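Local coordinates for protein P35 (Autographa californica nucleopolyhedrovirus, PDB 1P35) that inhibits caspases and so blocks the apoptotic response of the infected insect host cell, and also suppresses its antiviral RNA interference, at residues Val228-Glu233 / Ser239-Ala244. Residues are numbered along the deposited sequence; the frame is centred on the assembly and turned at random.
Sequences VLYYNE and SMIYKA
Tyr-231 and Tyr-242 face each other as a hydrogen-bonded pair of an antiparallel beta hairpin and supply the closest apolar side-chain packing between 228-233 and 239-244. Their rings are almost parallel, with planes 6° apart, but displaced along those planes, with centroids 4.6 Å apart and little ring-on-ring cover. What lies over the Tyr-242 face is therefore the root of Tyr-231: its CB sits 3.6 Å from the ring centroid, a CH-pi contact, and CD1 comes within 3.3 Å of Tyr-242 CE2. In return, Tyr-242 OH stands above one face of the Tyr-231 ring, offset toward the rim. The chi1 of 62° wedges Tyr-242 CG between its own backbone N and carbonyl carbon, a torsion that swings the ring across to the partner strand. Its hydroxyl then donates to Glu-233 OE1 (2.9 Å from OH), arriving from 54° outside the carboxylate plane; Lys-262 NZ is a second partner of that hydroxyl and also makes a cation-pi contact with Tyr-231. Six backbone hydrogen bonds join the strands, including Tyr-231 N to Tyr-242 O, 2.8 Å.

Between the two strands, side-chain contacts are longer on the other face, where Asn-232 is exposed and Tyr-230 and Lys-243 partly so. Here Lys-243 CG meets the edge of the Tyr-230 ring at 4.2 Å from CD1, while Asn-232 lays OD1 3.7 Å from buried Ile-241 CG1. Helix 206-215 touches Tyr-230 and Asn-232 on this face, and Lys-243 NZ hydrogen-bonds to the carbonyl oxygens of Gln-214 and Leu-216. Beyond the hairpin, strand 259-271 pairs antiparallel with strand 238-249, placing the latter between it and strand 227-234.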
loop_
_atom_site.group_PDB
_atom_site.type_symbol
_atom_site.label_atom_id
_atom_site.label_comp_id
_atom_site.label_asym_id
_atom_site.label_seq_id
_atom_site.Cartn_x
_atom_site.Cartn_y
_atom_site.Cartn_z
ATOM N N VAL A 228 19.875 -21.468 -16.323
ATOM C CA VAL A 228 19.357 -21.500 -14.977
ATOM C C VAL A 228 20.478 -21.979 -14.066
ATOM O O VAL A 228 21.117 -23.004 -14.360
ATOM C CB VAL A 228 18.179 -22.451 -14.927
ATOM C CG1 VAL A 228 17.831 -22.737 -13.504
ATOM C CG2 VAL A 228 16.975 -21.782 -15.708
ATOM N N LEU A 229 20.776 -21.221 -13.013
ATOM C CA LEU A 229 21.802 -21.637 -12.070
ATOM C C LEU A 229 21.198 -22.013 -10.723
ATOM O O LEU A 229 20.166 -21.433 -10.266
ATOM C CB LEU A 229 22.877 -20.553 -11.901
ATOM C CG LEU A 229 24.002 -20.562 -12.979
ATOM C CD1 LEU A 229 23.404 -20.520 -14.357
ATOM C CD2 LEU A 229 24.936 -19.350 -12.804
ATOM N N TYR A 230 21.836 -23.002 -10.103
ATOM C CA TYR A 230 21.415 -23.524 -8.806
ATOM C C TYR A 230 22.396 -23.091 -7.714
ATOM O O TYR A 230 23.616 -23.298 -7.832
ATOM C CB TYR A 230 21.340 -25.066 -8.859
ATOM C CG TYR A 230 21.092 -25.691 -7.496
ATOM C CD1 TYR A 230 19.878 -25.498 -6.809
ATOM C CD2 TYR A 230 22.093 -26.413 -6.861
ATOM C CE1 TYR A 230 19.684 -26.018 -5.536
ATOM C CE2 TYR A 230 21.913 -26.937 -5.582
ATOM C CZ TYR A 230 20.707 -26.744 -4.930
ATOM O OH TYR A 230 20.503 -27.379 -3.743
ATOM N N TYR A 231 21.854 -22.498 -6.655
ATOM C CA TYR A 231 22.644 -22.023 -5.523
ATOM C C TYR A 231 22.402 -22.701 -4.189
ATOM O O TYR A 231 21.261 -22.928 -3.780
ATOM C CB TYR A 231 22.422 -20.530 -5.289
ATOM C CG TYR A 231 22.969 -19.618 -6.361
ATOM C CD1 TYR A 231 22.227 -19.360 -7.507
ATOM C CD2 TYR A 231 24.277 -19.080 -6.273
ATOM C CE1 TYR A 231 22.734 -18.600 -8.572
ATOM C CE2 TYR A 231 24.822 -18.298 -7.349
ATOM C CZ TYR A 231 24.022 -18.072 -8.500
ATOM O OH TYR A 231 24.465 -17.344 -9.560
ATOM N N ASN A 232 23.495 -23.002 -3.497
ATOM C CA ASN A 232 23.425 -23.572 -2.161
ATOM C C ASN A 232 24.543 -22.807 -1.439
ATOM O O ASN A 232 25.660 -23.302 -1.272
ATOM C CB ASN A 232 23.713 -25.061 -2.173
ATOM C CG ASN A 232 23.305 -25.743 -0.874
ATOM O OD1 ASN A 232 23.339 -25.132 0.213
ATOM N ND2 ASN A 232 22.928 -27.016 -0.971
ATOM N N GLU A 233 24.207 -21.575 -1.047
ATOM C CA GLU A 233 25.113 -20.636 -0.403
ATOM C C GLU A 233 24.807 -20.283 1.058
ATOM O O GLU A 233 23.687 -20.427 1.567
ATOM C CB GLU A 233 25.127 -19.305 -1.171
ATOM C CG GLU A 233 25.361 -19.357 -2.665
ATOM C CD GLU A 233 25.283 -17.960 -3.328
ATOM O OE1 GLU A 233 24.341 -17.158 -3.044
ATOM O OE2 GLU A 233 26.165 -17.672 -4.160
ATOM N N SER A 239 21.326 -18.557 5.039
ATOM C CA SER A 239 21.522 -19.727 4.203
ATOM C C SER A 239 20.547 -19.492 3.040
ATOM O O SER A 239 19.387 -19.142 3.243
ATOM C CB SER A 239 21.172 -21.026 4.944
ATOM O OG SER A 239 22.087 -21.262 6.015
ATOM N N MET A 240 21.039 -19.637 1.818
ATOM C CA MET A 240 20.233 -19.399 0.642
ATOM C C MET A 240 20.331 -20.585 -0.298
ATOM O O MET A 240 21.434 -20.955 -0.772
ATOM C CB MET A 240 20.688 -18.109 -0.105
ATOM C CG MET A 240 20.623 -16.832 0.683
ATOM S SD MET A 240 22.265 -16.069 1.007
ATOM C CE MET A 240 22.924 -17.169 2.184
ATOM N N ILE A 241 19.170 -21.166 -0.582
ATOM C CA ILE A 241 19.084 -22.311 -1.456
ATOM C C ILE A 241 18.030 -21.903 -2.506
ATOM O O ILE A 241 16.852 -21.881 -2.226
ATOM C CB ILE A 241 18.705 -23.560 -0.607
ATOM C CG1 ILE A 241 19.871 -23.916 0.349
ATOM C CG2 ILE A 241 18.425 -24.767 -1.472
ATOM C CD1 ILE A 241 19.515 -25.058 1.346
ATOM N N TYR A 242 18.481 -21.591 -3.722
ATOM C CA TYR A 242 17.584 -21.097 -4.757
ATOM C C TYR A 242 18.081 -21.305 -6.187
ATOM O O TYR A 242 19.208 -21.751 -6.433
ATOM C CB TYR A 242 17.372 -19.572 -4.557
ATOM C CG TYR A 242 18.661 -18.767 -4.679
ATOM C CD1 TYR A 242 19.576 -18.711 -3.642
ATOM C CD2 TYR A 242 18.971 -18.072 -5.850
ATOM C CE1 TYR A 242 20.775 -17.975 -3.765
ATOM C CE2 TYR A 242 20.171 -17.329 -5.972
ATOM C CZ TYR A 242 21.061 -17.295 -4.917
ATOM O OH TYR A 242 22.243 -16.583 -5.017
ATOM N N LYS A 243 17.210 -21.002 -7.136
ATOM C CA LYS A 243 17.589 -21.048 -8.522
ATOM C C LYS A 243 17.407 -19.617 -9.030
ATOM O O LYS A 243 16.605 -18.841 -8.461
ATOM C CB LYS A 243 16.715 -22.005 -9.301
ATOM C CG LYS A 243 17.186 -23.432 -9.220
ATOM C CD LYS A 243 16.259 -24.390 -9.928
ATOM C CE LYS A 243 16.919 -25.801 -9.988
ATOM N NZ LYS A 243 16.069 -26.664 -10.767
ATOM N N ALA A 244 18.161 -19.267 -10.074
ATOM C CA ALA A 244 18.070 -17.946 -10.650
ATOM C C ALA A 244 18.224 -18.069 -12.147
ATOM O O ALA A 244 18.900 -18.966 -12.629
ATOM C CB ALA A 244 19.178 -17.024 -10.075
#